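PDB 3GDE: DNA ligase, which seals nicks in double-stranded DNA at the expense of ATP, probably during replication, recombination and repair. Local coordinates for residues Lys103-Lys106 / Met107-Ala111; Val64-Gly67 / Leu68-Ala72; Ala7-Ala10 / Glu11-Arg15; Ala155-Leu158 / Thr159-Ile162; Thr116-Lys119 / Val120-Phe124. All blocks are in the same frame, centred on the assembly; numbering follows the deposited sequence.

All five contacts are one-turn steps along separate helices of the DNA ligase N-terminal region, the helical DNA-binding part of the enzyme. Contact 4 is fully buried, the hub for contacts 2, 3 and 5, whose segments it touches with centres about 12 or 13 Å away; contact 1 stands apart, about 19 Å between centres. It lies on helix 94-108, a surface contact where lysines dominate and the helix ends. Contacts 2 and 5 both hold helix starts, one with a glycine N-cap and the other with a threonine that caps by its side chain. Contact 3 is mid-helix, aromatic inside and charged on a more exposed side; contact 4 keeps arginines even in the core.

Contact 1 of 5, residues Lys103-Lys106 / Met107-Ala111; sequences KKKK and MTTLA
The carbonyl oxygen of Lys104 accepts from both the amide and, weakly, the hydroxyl of Thr108, one turn further on: Thr108 N lies 3.1 Å from Lys104 O, and Thr108 OG1 is 3.4 Å from the same Lys104 O. This is the C-terminal end of helix 94-108, where the last turns are closed by main-chain bonds before the chain leaves helical geometry at Thr109. The last of them is short, with Thr109 N 2.7 Å from Lys105 O and an N-H...O angle of 155°. A chi1 of -76° brings the Thr108 hydroxyl only within weak reach of Lys104 O.

Lysines suit this face because a long apolar chain can run along the surface while the amino group seeks oxygen or water. Lys104 NZ hydrogen-bonds to Ser77 O and Lys105 NZ weakly to Val76 O, both at the C-terminal end of helix 66-77, whose partial negative charge would probably favour an ammonium group. Lys106 instead runs along the chain leaving the helix. Its side chain is bent at three successive bonds and crosses Leu110 at about a right angle, and its CG, CD and CE lie along Ala111. Lys106 NZ comes within 3.4 Å of Leu110 CB, a contact with carbon, while Lys106 CE lies 3.2 Å from Ala111 O.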
loop_
_atom_site.group_PDB
_atom_site.type_symbol
_atom_site.label_atom_id
_atom_site.label_comp_id
_atom_site.label_asym_id
_atom_site.label_seq_id
_atom_site.Cartn_x
_atom_site.Cartn_y
_atom_site.Cartn_z
ATOM N N LYS A 103 -7.306 -28.563 15.405
ATOM C CA LYS A 103 -8.429 -29.150 16.129
ATOM C C LYS A 103 -8.316 -30.672 16.155
ATOM O O LYS A 103 -8.473 -31.291 17.203
ATOM C CB LYS A 103 -9.761 -28.720 15.512
ATOM C CG LYS A 103 -10.979 -29.138 16.322
ATOM C CD LYS A 103 -12.262 -28.801 15.590
ATOM C CE LYS A 103 -13.449 -29.599 16.135
ATOM N NZ LYS A 103 -14.679 -29.430 15.301
ATOM N N LYS A 104 -8.028 -31.256 14.994
ATOM C CA LYS A 104 -7.804 -32.693 14.844
ATOM C C LYS A 104 -6.557 -33.168 15.604
ATOM O O LYS A 104 -6.574 -34.236 16.217
ATOM C CB LYS A 104 -7.725 -33.037 13.349
ATOM C CG LYS A 104 -6.826 -34.212 12.959
ATOM C CD LYS A 104 -6.030 -33.889 11.677
ATOM C CE LYS A 104 -4.653 -33.272 11.985
ATOM N NZ LYS A 104 -3.658 -34.287 12.502
ATOM N N LYS A 105 -5.496 -32.367 15.583
ATOM C CA LYS A 105 -4.214 -32.747 16.180
ATOM C C LYS A 105 -4.182 -32.738 17.710
ATOM O O LYS A 105 -3.563 -33.605 18.319
ATOM C CB LYS A 105 -3.071 -31.886 15.628
ATOM C CG LYS A 105 -1.682 -32.413 15.963
ATOM C CD LYS A 105 -1.450 -33.794 15.352
ATOM C CE LYS A 105 -0.104 -34.361 15.775
ATOM N NZ LYS A 105 0.562 -35.111 14.662
ATOM N N LYS A 106 -4.821 -31.758 18.336
ATOM C CA LYS A 106 -4.858 -31.737 19.792
ATOM C C LYS A 106 -5.870 -32.745 20.349
ATOM O O LYS A 106 -5.717 -33.230 21.466
ATOM C CB LYS A 106 -5.108 -30.333 20.349
ATOM C CG LYS A 106 -4.514 -30.157 21.755
ATOM C CD LYS A 106 -5.473 -29.425 22.665
ATOM C CE LYS A 106 -5.601 -30.124 24.016
ATOM N NZ LYS A 106 -6.615 -31.219 23.987
ATOM N N MET A 107 -6.899 -33.056 19.565
ATOM C CA MET A 107 -7.796 -34.159 19.878
ATOM C C MET A 107 -7.009 -35.476 19.929
ATOM O O MET A 107 -7.227 -36.308 20.808
ATOM C CB MET A 107 -8.922 -34.240 18.843
ATOM C CG MET A 107 -9.927 -35.369 19.061
ATOM S SD MET A 107 -10.811 -35.290 20.636
ATOM C CE MET A 107 -11.654 -33.697 20.543
ATOM N N THR A 108 -6.081 -35.640 18.990
ATOM C CA THR A 108 -5.283 -36.851 18.897
ATOM C C THR A 108 -4.137 -36.846 19.925
ATOM O O THR A 108 -3.893 -37.848 20.600
ATOM C CB THR A 108 -4.796 -37.078 17.428
ATOM O OG1 THR A 108 -5.892 -37.562 16.629
ATOM C CG2 THR A 108 -3.645 -38.082 17.349
ATOM N N THR A 109 -3.460 -35.708 20.062
ATOM C CA THR A 109 -2.315 -35.594 20.956
ATOM C C THR A 109 -2.425 -34.331 21.822
ATOM O O THR A 109 -1.852 -33.287 21.500
ATOM C CB THR A 109 -0.975 -35.642 20.162
ATOM O OG1 THR A 109 -1.026 -36.689 19.182
ATOM C CG2 THR A 109 0.202 -35.912 21.098
ATOM N N LEU A 110 -3.169 -34.448 22.921
ATOM C CA LEU A 110 -3.444 -33.327 23.830
ATOM C C LEU A 110 -2.182 -32.752 24.493
ATOM O O LEU A 110 -1.311 -33.497 24.962
ATOM C CB LEU A 110 -4.450 -33.739 24.916
ATOM C CG LEU A 110 -5.690 -34.563 24.556
ATOM C CD1 LEU A 110 -5.322 -36.020 24.274
ATOM C CD2 LEU A 110 -6.748 -34.489 25.659
ATOM N N ALA A 111 -2.094 -31.423 24.491
ATOM C CA ALA A 111 -1.101 -30.665 25.254
ATOM C C ALA A 111 -1.764 -29.338 25.571
ATOM O O ALA A 111 -2.747 -28.985 24.925
ATOM C CB ALA A 111 0.146 -30.444 24.437
#

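Contact 2 of 5, residues Val64-Gly67 / Leu68-Ala72; sequences VGIG and LLYEA
The Tyr70 ring meets the preceding turn at its rim: Gly67 CA lies at the ring edge, near its plane and 4.1 Å from Tyr70 CD1, while Ile66 approaches with its side chain alongside. Ile66 and Tyr70 point the same way, and Ile66 CG1 is 3.7 Å from Tyr70 CE1. The isoleucine gets there because CG1 stands opposite its backbone N (chi1 -162°), which carries the longer branch outward beside the tyrosine. Ile84 and Ile88, with the chains of Arg81 and Glu85, pack on Tyr70 from helix 81-91 and Leu94 from helix 94-108, a mixed setting that suits tyrosine's apolar ring with its polar end.

Underneath, the helical spine is regular, with Tyr70 N 3.0 Å from Ile66 O and Glu71 N 3.3 Å from Gly67 O. At the start the bonds are poorer: Gly65 O receives weak ones from both Leu68 N, at 3.0 Å, and Leu69 N, at 3.4 Å. Glycine at the N-cap has no side chain to cap with, and the neighbours supply apolar contact instead. Val64, just before the cap, turns CG1 onto Leu69 CD1 at 3.6 Å, the two side chains crossing at about a right angle, and the same methyl also meets Leu68 CB.

Ile66 reaches Pro485 and Ile498 in the C-terminal OB-fold region, a contact consistent with the closed conformation of this ligase. The Val64-Leu69 pair, reaching across the Gly65 cap, is the hydrophobic staple typical of helix N-termini.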
loop_
_atom_site.group_PDB
_atom_site.type_symbol
_atom_site.label_atom_id
_atom_site.label_comp_id
_atom_site.label_asym_id
_atom_site.label_seq_id
_atom_site.Cartn_x
_atom_site.Cartn_y
_atom_site.Cartn_z
ATOM N N VAL A 64 7.215 -14.744 4.184
ATOM C CA VAL A 64 6.612 -16.059 4.298
ATOM C C VAL A 64 5.477 -16.201 3.275
ATOM O O VAL A 64 4.420 -15.564 3.400
ATOM C CB VAL A 64 6.117 -16.329 5.743
ATOM C CG1 VAL A 64 5.348 -17.625 5.825
ATOM C CG2 VAL A 64 7.299 -16.373 6.701
ATOM N N GLY A 65 5.726 -17.024 2.255
ATOM C CA GLY A 65 4.720 -17.354 1.244
ATOM C C GLY A 65 3.865 -18.528 1.683
ATOM O O GLY A 65 4.247 -19.293 2.602
ATOM N N ILE A 66 2.715 -18.681 1.029
ATOM C CA ILE A 66 1.781 -19.755 1.355
ATOM C C ILE A 66 2.419 -21.166 1.354
ATOM O O ILE A 66 1.986 -22.050 2.102
ATOM C CB ILE A 66 0.494 -19.695 0.467
ATOM C CG1 ILE A 66 -0.630 -20.515 1.114
ATOM C CG2 ILE A 66 0.775 -20.117 -0.998
ATOM C CD1 ILE A 66 -1.988 -20.337 0.503
ATOM N N GLY A 67 3.435 -21.362 0.512
ATOM C CA GLY A 67 4.174 -22.622 0.435
ATOM C C GLY A 67 4.871 -22.993 1.738
ATOM O O GLY A 67 4.891 -24.165 2.117
ATOM N N LEU A 68 5.447 -21.999 2.420
ATOM C CA LEU A 68 6.024 -22.198 3.753
ATOM C C LEU A 68 4.974 -22.583 4.779
ATOM O O LEU A 68 5.235 -23.417 5.649
ATOM C CB LEU A 68 6.779 -20.948 4.228
ATOM C CG LEU A 68 8.231 -20.796 3.791
ATOM C CD1 LEU A 68 8.349 -20.759 2.278
ATOM C CD2 LEU A 68 8.834 -19.553 4.406
ATOM N N LEU A 69 3.790 -21.983 4.676
ATOM C CA LEU A 69 2.661 -22.333 5.542
ATOM C C LEU A 69 2.215 -23.786 5.362
ATOM O O LEU A 69 1.954 -24.487 6.349
ATOM C CB LEU A 69 1.479 -21.377 5.318
ATOM C CG LEU A 69 1.260 -20.203 6.272
ATOM C CD1 LEU A 69 2.572 -19.641 6.805
ATOM C CD2 LEU A 69 0.448 -19.107 5.611
ATOM N N TYR A 70 2.127 -24.226 4.105
ATOM C CA TYR A 70 1.792 -25.612 3.789
ATOM C C TYR A 70 2.732 -26.627 4.452
ATOM O O TYR A 70 2.273 -27.567 5.097
ATOM C CB TYR A 70 1.755 -25.837 2.274
ATOM C CG TYR A 70 0.464 -25.403 1.613
ATOM C CD1 TYR A 70 0.469 -24.466 0.577
ATOM C CD2 TYR A 70 -0.759 -25.922 2.026
ATOM C CE1 TYR A 70 -0.714 -24.058 -0.030
ATOM C CE2 TYR A 70 -1.942 -25.525 1.431
ATOM C CZ TYR A 70 -1.911 -24.598 0.399
ATOM O OH TYR A 70 -3.086 -24.216 -0.191
ATOM N N GLU A 71 4.032 -26.427 4.293
ATOM C CA GLU A 71 5.036 -27.302 4.892
ATOM C C GLU A 71 4.943 -27.357 6.422
ATOM O O GLU A 71 5.067 -28.440 7.007
ATOM C CB GLU A 71 6.445 -26.881 4.478
ATOM C CG GLU A 71 6.649 -26.677 2.975
ATOM C CD GLU A 71 6.982 -27.963 2.232
ATOM O OE1 GLU A 71 6.078 -28.810 2.041
ATOM O OE2 GLU A 71 8.150 -28.116 1.816
ATOM N N ALA A 72 4.724 -26.205 7.063
ATOM C CA ALA A 72 4.572 -26.148 8.520
ATOM C C ALA A 72 3.324 -26.897 8.967
ATOM O O ALA A 72 3.357 -27.643 9.943
ATOM C CB ALA A 72 4.541 -24.703 9.016
#

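Contact 3 of 5, residues Ala7-Ala10 / Glu11-Arg15; sequences AEFA and EFCER
Two different chi1 settings bring Phe9 and Cys13 together: Phe9 swings its ring away from its own backbone N (165°), and Cys13 keeps SG beside its backbone N (-71°), directed back down the helix. The sulfur comes to rest over one face of the Phe9 ring, 3.7 Å from the ring centroid. It is displaced toward the rim and nearest to Phe9 CE1 and CZ, the former at 3.4 Å. This is a sulfur-aromatic contact one turn apart on helix 6-16, and the backbone bond of the same turn, Cys13 N to Phe9 O at 2.9 Å, fixes its spacing. Cysteine suits the place because its small, polarisable sulfur can lie on the ring face.

The helix is amphipathic within the N-terminal helical region. Its inner side carries Phe9, Ala10 and Cys13: Phe9 packs on Phe48 and Met166, and the small Ala10 lets Tyr157 of helix 152-162 come close enough for Tyr157 CE2 to lie 3.4 Å from Ala10 O. Phe12 faces another way, stacking on Phe32 of helix 22-34, and Phe9 O lies at the edge of its ring.

Glu11 and Arg15 lie on a more exposed side. Arg15 folds back toward Glu11 and holds it at two points: Arg15 NE donates to Glu11 O at 3.1 Å, from above the carbonyl plane, and Arg15 NH2 forms a salt bridge to Glu11 OE2 at 3.3 Å. Glutamate suits the place because its chain is long enough, and its charge opposite, to meet an arginine four residues on.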
loop_
_atom_site.group_PDB
_atom_site.type_symbol
_atom_site.label_atom_id
_atom_site.label_comp_id
_atom_site.label_asym_id
_atom_site.label_seq_id
_atom_site.Cartn_x
_atom_site.Cartn_y
_atom_site.Cartn_z
ATOM N N ALA A 7 -4.685 -16.005 21.697
ATOM C CA ALA A 7 -6.026 -16.610 21.800
ATOM C C ALA A 7 -7.117 -15.667 22.307
ATOM O O ALA A 7 -8.270 -15.829 21.948
ATOM C CB ALA A 7 -6.003 -17.865 22.674
ATOM N N GLU A 8 -6.769 -14.715 23.169
ATOM C CA GLU A 8 -7.753 -13.729 23.607
ATOM C C GLU A 8 -8.100 -12.827 22.422
ATOM O O GLU A 8 -9.273 -12.564 22.151
ATOM C CB GLU A 8 -7.260 -12.916 24.807
ATOM C CG GLU A 8 -8.244 -11.818 25.217
ATOM C CD GLU A 8 -7.770 -10.952 26.382
ATOM O OE1 GLU A 8 -8.561 -10.086 26.815
ATOM O OE2 GLU A 8 -6.627 -11.129 26.865
ATOM N N PHE A 9 -7.063 -12.379 21.719
ATOM C CA PHE A 9 -7.204 -11.621 20.485
ATOM C C PHE A 9 -7.977 -12.410 19.421
ATOM O O PHE A 9 -8.876 -11.870 18.768
ATOM C CB PHE A 9 -5.806 -11.195 19.990
ATOM C CG PHE A 9 -5.770 -10.730 18.559
ATOM C CD1 PHE A 9 -6.268 -9.475 18.205
ATOM C CD2 PHE A 9 -5.228 -11.545 17.568
ATOM C CE1 PHE A 9 -6.229 -9.041 16.890
ATOM C CE2 PHE A 9 -5.197 -11.120 16.238
ATOM C CZ PHE A 9 -5.699 -9.863 15.904
ATOM N N ALA A 10 -7.631 -13.688 19.268
ATOM C CA ALA A 10 -8.251 -14.561 18.265
ATOM C C ALA A 10 -9.757 -14.728 18.488
ATOM O O ALA A 10 -10.542 -14.609 17.539
ATOM C CB ALA A 10 -7.538 -15.930 18.217
ATOM N N GLU A 11 -10.161 -14.978 19.734
ATOM C CA GLU A 11 -11.583 -15.102 20.087
ATOM C C GLU A 11 -12.321 -13.804 19.875
ATOM O O GLU A 11 -13.479 -13.810 19.465
ATOM C CB GLU A 11 -11.774 -15.481 21.553
ATOM C CG GLU A 11 -10.786 -16.490 22.069
ATOM C CD GLU A 11 -11.269 -17.914 21.982
ATOM O OE1 GLU A 11 -10.408 -18.819 22.062
ATOM O OE2 GLU A 11 -12.496 -18.128 21.849
ATOM N N PHE A 12 -11.663 -12.689 20.192
ATOM C CA PHE A 12 -12.220 -11.365 19.910
ATOM C C PHE A 12 -12.495 -11.176 18.410
ATOM O O PHE A 12 -13.559 -10.684 18.037
ATOM C CB PHE A 12 -11.298 -10.261 20.434
ATOM C CG PHE A 12 -11.701 -8.874 19.995
ATOM C CD1 PHE A 12 -12.898 -8.309 20.430
ATOM C CD2 PHE A 12 -10.877 -8.132 19.162
ATOM C CE1 PHE A 12 -13.277 -7.030 20.028
ATOM C CE2 PHE A 12 -11.239 -6.848 18.756
ATOM C CZ PHE A 12 -12.445 -6.297 19.186
ATOM N N CYS A 13 -11.540 -11.575 17.565
ATOM C CA CYS A 13 -11.662 -11.445 16.105
ATOM C C CYS A 13 -12.768 -12.322 15.538
ATOM O O CYS A 13 -13.515 -11.895 14.654
ATOM C CB CYS A 13 -10.342 -11.791 15.417
ATOM S SG CYS A 13 -9.069 -10.558 15.667
ATOM N N GLU A 14 -12.864 -13.546 16.053
ATOM C CA GLU A 14 -13.888 -14.483 15.630
ATOM C C GLU A 14 -15.290 -13.890 15.790
ATOM O O GLU A 14 -16.128 -14.022 14.894
ATOM C CB GLU A 14 -13.764 -15.781 16.402
ATOM C CG GLU A 14 -14.431 -16.939 15.706
ATOM C CD GLU A 14 -15.623 -17.473 16.457
ATOM O OE1 GLU A 14 -16.465 -16.666 16.919
ATOM O OE2 GLU A 14 -15.708 -18.718 16.594
ATOM N N ARG A 15 -15.520 -13.218 16.920
ATOM C CA ARG A 15 -16.800 -12.582 17.204
ATOM C C ARG A 15 -17.110 -11.412 16.257
ATOM O O ARG A 15 -18.270 -11.139 15.964
ATOM C CB ARG A 15 -16.861 -12.159 18.676
ATOM C CG ARG A 15 -17.414 -13.243 19.597
ATOM C CD ARG A 15 -16.941 -13.109 21.055
ATOM N NE ARG A 15 -15.903 -14.096 21.363
ATOM C CZ ARG A 15 -16.139 -15.321 21.841
ATOM N NH1 ARG A 15 -17.384 -15.718 22.098
ATOM N NH2 ARG A 15 -15.125 -16.153 22.066
#

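Contact 4 of 5, residues Ala155-Leu158 / Thr159-Ile162; sequences ARYL and TRLI
Ala155 O accepts two hydrogen bonds from Thr159, at 2.7 Å from Thr159 OG1 and 3.1 Å from Thr159 N. The hydroxyl arrives nearly along the C=O axis, while the amide sits above the carbonyl plane. With chi1 at -61°, OG1 turns back toward the preceding turn, and it also bonds Tyr147 OH, so the buried hydroxyl has two partners.

The charged side chains of Arg156 and Arg160 run side by side, and Arg156 NE lies over one face of the Arg160 guanidinium, 3.8 Å from Arg160 NH2, the two planes 29° apart. Both sit in a cluster of acidic partners: Arg160 bridges to Glu17 and Asp93, Arg156 to Glu99, and Tyr157 OH also bonds Glu17. The carboxylates probably stabilise both positive charges, although Arg156 NE is buried without a partner in the model.

Apolar contacts include Arg156 CG, which lies over the centre of the Tyr157 ring, and Leu158, Leu161 and Ile162, which pack onto Val120 and Phe124. With its polar and apolar sides both covered, this is a buried helix of the ligase's helical N-terminal DNA-binding region, packed between helices 6-16, 94-108 and 117-129.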
loop_
_atom_site.group_PDB
_atom_site.type_symbol
_atom_site.label_atom_id
_atom_site.label_comp_id
_atom_site.label_asym_id
_atom_site.label_seq_id
_atom_site.Cartn_x
_atom_site.Cartn_y
_atom_site.Cartn_z
ATOM N N ALA A 155 -4.466 -20.574 15.398
ATOM C CA ALA A 155 -3.866 -21.020 14.148
ATOM C C ALA A 155 -4.563 -20.373 12.952
ATOM O O ALA A 155 -3.936 -20.058 11.939
ATOM C CB ALA A 155 -3.908 -22.546 14.048
ATOM N N ARG A 156 -5.868 -20.181 13.086
ATOM C CA ARG A 156 -6.673 -19.494 12.085
ATOM C C ARG A 156 -6.198 -18.072 11.810
ATOM O O ARG A 156 -5.900 -17.742 10.667
ATOM C CB ARG A 156 -8.127 -19.494 12.526
ATOM C CG ARG A 156 -9.078 -18.717 11.641
ATOM C CD ARG A 156 -10.424 -19.358 11.787
ATOM N NE ARG A 156 -11.475 -18.394 12.005
ATOM C CZ ARG A 156 -12.664 -18.702 12.498
ATOM N NH1 ARG A 156 -12.950 -19.951 12.824
ATOM N NH2 ARG A 156 -13.570 -17.754 12.667
ATOM N N TYR A 157 -6.125 -17.236 12.851
ATOM C CA TYR A 157 -5.719 -15.827 12.682
ATOM C C TYR A 157 -4.217 -15.606 12.532
ATOM O O TYR A 157 -3.803 -14.597 11.995
ATOM C CB TYR A 157 -6.340 -14.929 13.752
ATOM C CG TYR A 157 -7.839 -14.893 13.605
ATOM C CD1 TYR A 157 -8.432 -14.200 12.551
ATOM C CD2 TYR A 157 -8.668 -15.596 14.488
ATOM C CE1 TYR A 157 -9.805 -14.188 12.387
ATOM C CE2 TYR A 157 -10.046 -15.597 14.332
ATOM C CZ TYR A 157 -10.605 -14.887 13.279
ATOM O OH TYR A 157 -11.966 -14.872 13.102
ATOM N N LEU A 158 -3.404 -16.547 12.997
ATOM C CA LEU A 158 -1.966 -16.516 12.717
ATOM C C LEU A 158 -1.754 -16.661 11.219
ATOM O O LEU A 158 -0.955 -15.942 10.610
ATOM C CB LEU A 158 -1.242 -17.659 13.443
ATOM C CG LEU A 158 -0.238 -17.404 14.579
ATOM C CD1 LEU A 158 -0.227 -15.978 15.105
ATOM C CD2 LEU A 158 -0.407 -18.412 15.735
ATOM N N THR A 159 -2.484 -17.601 10.638
ATOM C CA THR A 159 -2.399 -17.902 9.219
ATOM C C THR A 159 -2.911 -16.711 8.404
ATOM O O THR A 159 -2.249 -16.271 7.462
ATOM C CB THR A 159 -3.197 -19.193 8.900
ATOM O OG1 THR A 159 -2.631 -20.291 9.634
ATOM C CG2 THR A 159 -3.183 -19.520 7.400
ATOM N N ARG A 160 -4.067 -16.177 8.793
ATOM C CA ARG A 160 -4.675 -15.046 8.091
ATOM C C ARG A 160 -3.821 -13.786 8.199
ATOM O O ARG A 160 -3.765 -12.987 7.263
ATOM C CB ARG A 160 -6.090 -14.790 8.603
ATOM C CG ARG A 160 -7.080 -15.855 8.156
ATOM C CD ARG A 160 -8.503 -15.404 8.347
ATOM N NE ARG A 160 -9.464 -16.490 8.178
ATOM C CZ ARG A 160 -10.749 -16.382 8.507
ATOM N NH1 ARG A 160 -11.207 -15.250 9.020
ATOM N NH2 ARG A 160 -11.577 -17.403 8.344
ATOM N N LEU A 161 -3.147 -13.638 9.337
ATOM C CA LEU A 161 -2.250 -12.516 9.594
ATOM C C LEU A 161 -1.040 -12.562 8.660
ATOM O O LEU A 161 -0.743 -11.571 7.993
ATOM C CB LEU A 161 -1.829 -12.497 11.076
ATOM C CG LEU A 161 -0.869 -11.442 11.637
ATOM C CD1 LEU A 161 -1.270 -10.017 11.249
ATOM C CD2 LEU A 161 -0.778 -11.577 13.165
ATOM N N ILE A 162 -0.365 -13.712 8.600
ATOM C CA ILE A 162 0.744 -13.941 7.664
ATOM C C ILE A 162 0.338 -13.704 6.193
ATOM O O ILE A 162 1.119 -13.183 5.400
ATOM C CB ILE A 162 1.331 -15.371 7.825
ATOM C CG1 ILE A 162 2.001 -15.529 9.199
ATOM C CG2 ILE A 162 2.326 -15.704 6.675
ATOM C CD1 ILE A 162 2.223 -16.958 9.608
#

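Contact 5 of 5, residues Thr116-Lys119 / Val120-Phe124; sequences TVRK and VRETF
Lys119 O is gripped from opposite faces of its carbonyl plane by Thr123: the hydroxyl Thr123 OG1 at 2.7 Å and the amide Thr123 N at 2.9 Å. Threonine does this well because its OG1, set beside the backbone N (chi1 -49°), can lean back on the turn below. A second threonine begins the helix: Thr116 is the N-cap, and its OG1 accepts from Lys119 N at 2.9 Å, satisfying an amide of the first turn, which lacks a helical carbonyl one turn earlier.

On the side facing helix 39-49 Arg118 bends over Arg121, Arg118 NH1 standing 3.8 Å from Arg121 CB. Arg118 and Glu122 meet indirectly, through a water at the edge of the Arg118 guanidinium; it accepts from Arg118 NH1 at 3.3 Å and gives a weak bond to Glu122 OE1. Apolar residues fill the inner side, where Val120 CG1 lies over one face of the Phe124 ring.

The arginines are positioned by partners beyond the helix: Arg118 bridges to Asp41 and Asp44, and Arg121 forms a salt bridge to Asp44 and a hydrogen bond to Val53 O. Their charges therefore tie helix 117-129 to helix 39-49. On another side Lys119 and Thr123 rest against Leu146 of helix 135-149, while the start of the helix is joined by a backbone bond between Val117 and Met4.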
loop_
_atom_site.group_PDB
_atom_site.type_symbol
_atom_site.label_atom_id
_atom_site.label_comp_id
_atom_site.label_asym_id
_atom_site.label_seq_id
_atom_site.Cartn_x
_atom_site.Cartn_y
_atom_site.Cartn_z
ATOM N N THR A 116 1.321 -16.218 23.673
ATOM C CA THR A 116 1.198 -14.801 23.917
ATOM C C THR A 116 1.416 -14.038 22.628
ATOM O O THR A 116 2.134 -14.495 21.727
ATOM C CB THR A 116 2.215 -14.320 24.986
ATOM O OG1 THR A 116 3.550 -14.491 24.494
ATOM C CG2 THR A 116 2.045 -15.102 26.290
ATOM N N VAL A 117 0.787 -12.877 22.546
ATOM C CA VAL A 117 1.038 -11.940 21.474
ATOM C C VAL A 117 2.539 -11.615 21.451
ATOM O O VAL A 117 3.131 -11.435 20.387
ATOM C CB VAL A 117 0.189 -10.668 21.672
ATOM C CG1 VAL A 117 0.459 -9.641 20.576
ATOM C CG2 VAL A 117 -1.300 -11.040 21.733
ATOM N N ARG A 118 3.152 -11.568 22.631
ATOM C CA ARG A 118 4.572 -11.265 22.743
ATOM C C ARG A 118 5.425 -12.328 22.036
ATOM O O ARG A 118 6.309 -11.984 21.253
ATOM C CB ARG A 118 4.971 -11.098 24.218
ATOM C CG ARG A 118 6.178 -10.166 24.442
ATOM C CD ARG A 118 5.806 -8.658 24.552
ATOM N NE ARG A 118 4.451 -8.354 24.079
ATOM C CZ ARG A 118 4.138 -7.909 22.861
ATOM N NH1 ARG A 118 5.083 -7.687 21.946
ATOM N NH2 ARG A 118 2.864 -7.693 22.559
ATOM N N LYS A 119 5.137 -13.604 22.292
ATOM C CA LYS A 119 5.796 -14.703 21.587
ATOM C C LYS A 119 5.568 -14.682 20.068
ATOM O O LYS A 119 6.503 -14.942 19.303
ATOM C CB LYS A 119 5.387 -16.067 22.146
ATOM C CG LYS A 119 6.406 -17.166 21.821
ATOM C CD LYS A 119 5.746 -18.489 21.486
ATOM C CE LYS A 119 6.501 -19.643 22.147
ATOM N NZ LYS A 119 5.945 -19.918 23.531
ATOM N N VAL A 120 4.343 -14.380 19.642
ATOM C CA VAL A 120 4.034 -14.228 18.211
ATOM C C VAL A 120 4.912 -13.139 17.578
ATOM O O VAL A 120 5.539 -13.352 16.549
ATOM C CB VAL A 120 2.531 -13.915 17.959
ATOM C CG1 VAL A 120 2.293 -13.542 16.507
ATOM C CG2 VAL A 120 1.673 -15.111 18.333
ATOM N N ARG A 121 4.949 -11.983 18.223
ATOM C CA ARG A 121 5.798 -10.873 17.812
ATOM C C ARG A 121 7.284 -11.258 17.720
ATOM O O ARG A 121 7.935 -10.929 16.739
ATOM C CB ARG A 121 5.631 -9.724 18.791
ATOM C CG ARG A 121 6.518 -8.543 18.511
ATOM C CD ARG A 121 5.754 -7.588 17.633
ATOM N NE ARG A 121 6.266 -7.572 16.282
ATOM C CZ ARG A 121 5.634 -7.045 15.242
ATOM N NH1 ARG A 121 4.435 -6.500 15.375
ATOM N NH2 ARG A 121 6.213 -7.087 14.053
ATOM N N GLU A 122 7.794 -11.950 18.739
ATOM C CA GLU A 122 9.214 -12.348 18.799
ATOM C C GLU A 122 9.565 -13.339 17.696
ATOM O O GLU A 122 10.579 -13.180 17.027
ATOM C CB GLU A 122 9.581 -12.965 20.160
ATOM C CG GLU A 122 9.159 -12.155 21.386
ATOM C CD GLU A 122 10.137 -11.047 21.789
ATOM O OE1 GLU A 122 9.956 -10.518 22.914
ATOM O OE2 GLU A 122 11.070 -10.703 21.008
ATOM N N THR A 123 8.718 -14.351 17.520
ATOM C CA THR A 123 8.875 -15.350 16.463
ATOM C C THR A 123 8.848 -14.709 15.067
ATOM O O THR A 123 9.678 -15.041 14.212
ATOM C CB THR A 123 7.778 -16.425 16.572
ATOM O OG1 THR A 123 7.718 -16.884 17.929
ATOM C CG2 THR A 123 8.064 -17.602 15.632
ATOM N N PHE A 124 7.897 -13.789 14.858
ATOM C CA PHE A 124 7.821 -12.980 13.620
ATOM C C PHE A 124 9.080 -12.156 13.354
ATOM O O PHE A 124 9.585 -12.146 12.225
ATOM C CB PHE A 124 6.592 -12.064 13.621
ATOM C CG PHE A 124 5.293 -12.771 13.302
ATOM C CD1 PHE A 124 4.088 -12.087 13.359
ATOM C CD2 PHE A 124 5.272 -14.123 12.965
ATOM C CE1 PHE A 124 2.878 -12.725 13.055
ATOM C CE2 PHE A 124 4.068 -14.769 12.677
ATOM C CZ PHE A 124 2.872 -14.063 12.718
HETATM O O HOH W 1 8.216 -8.553 22.254
#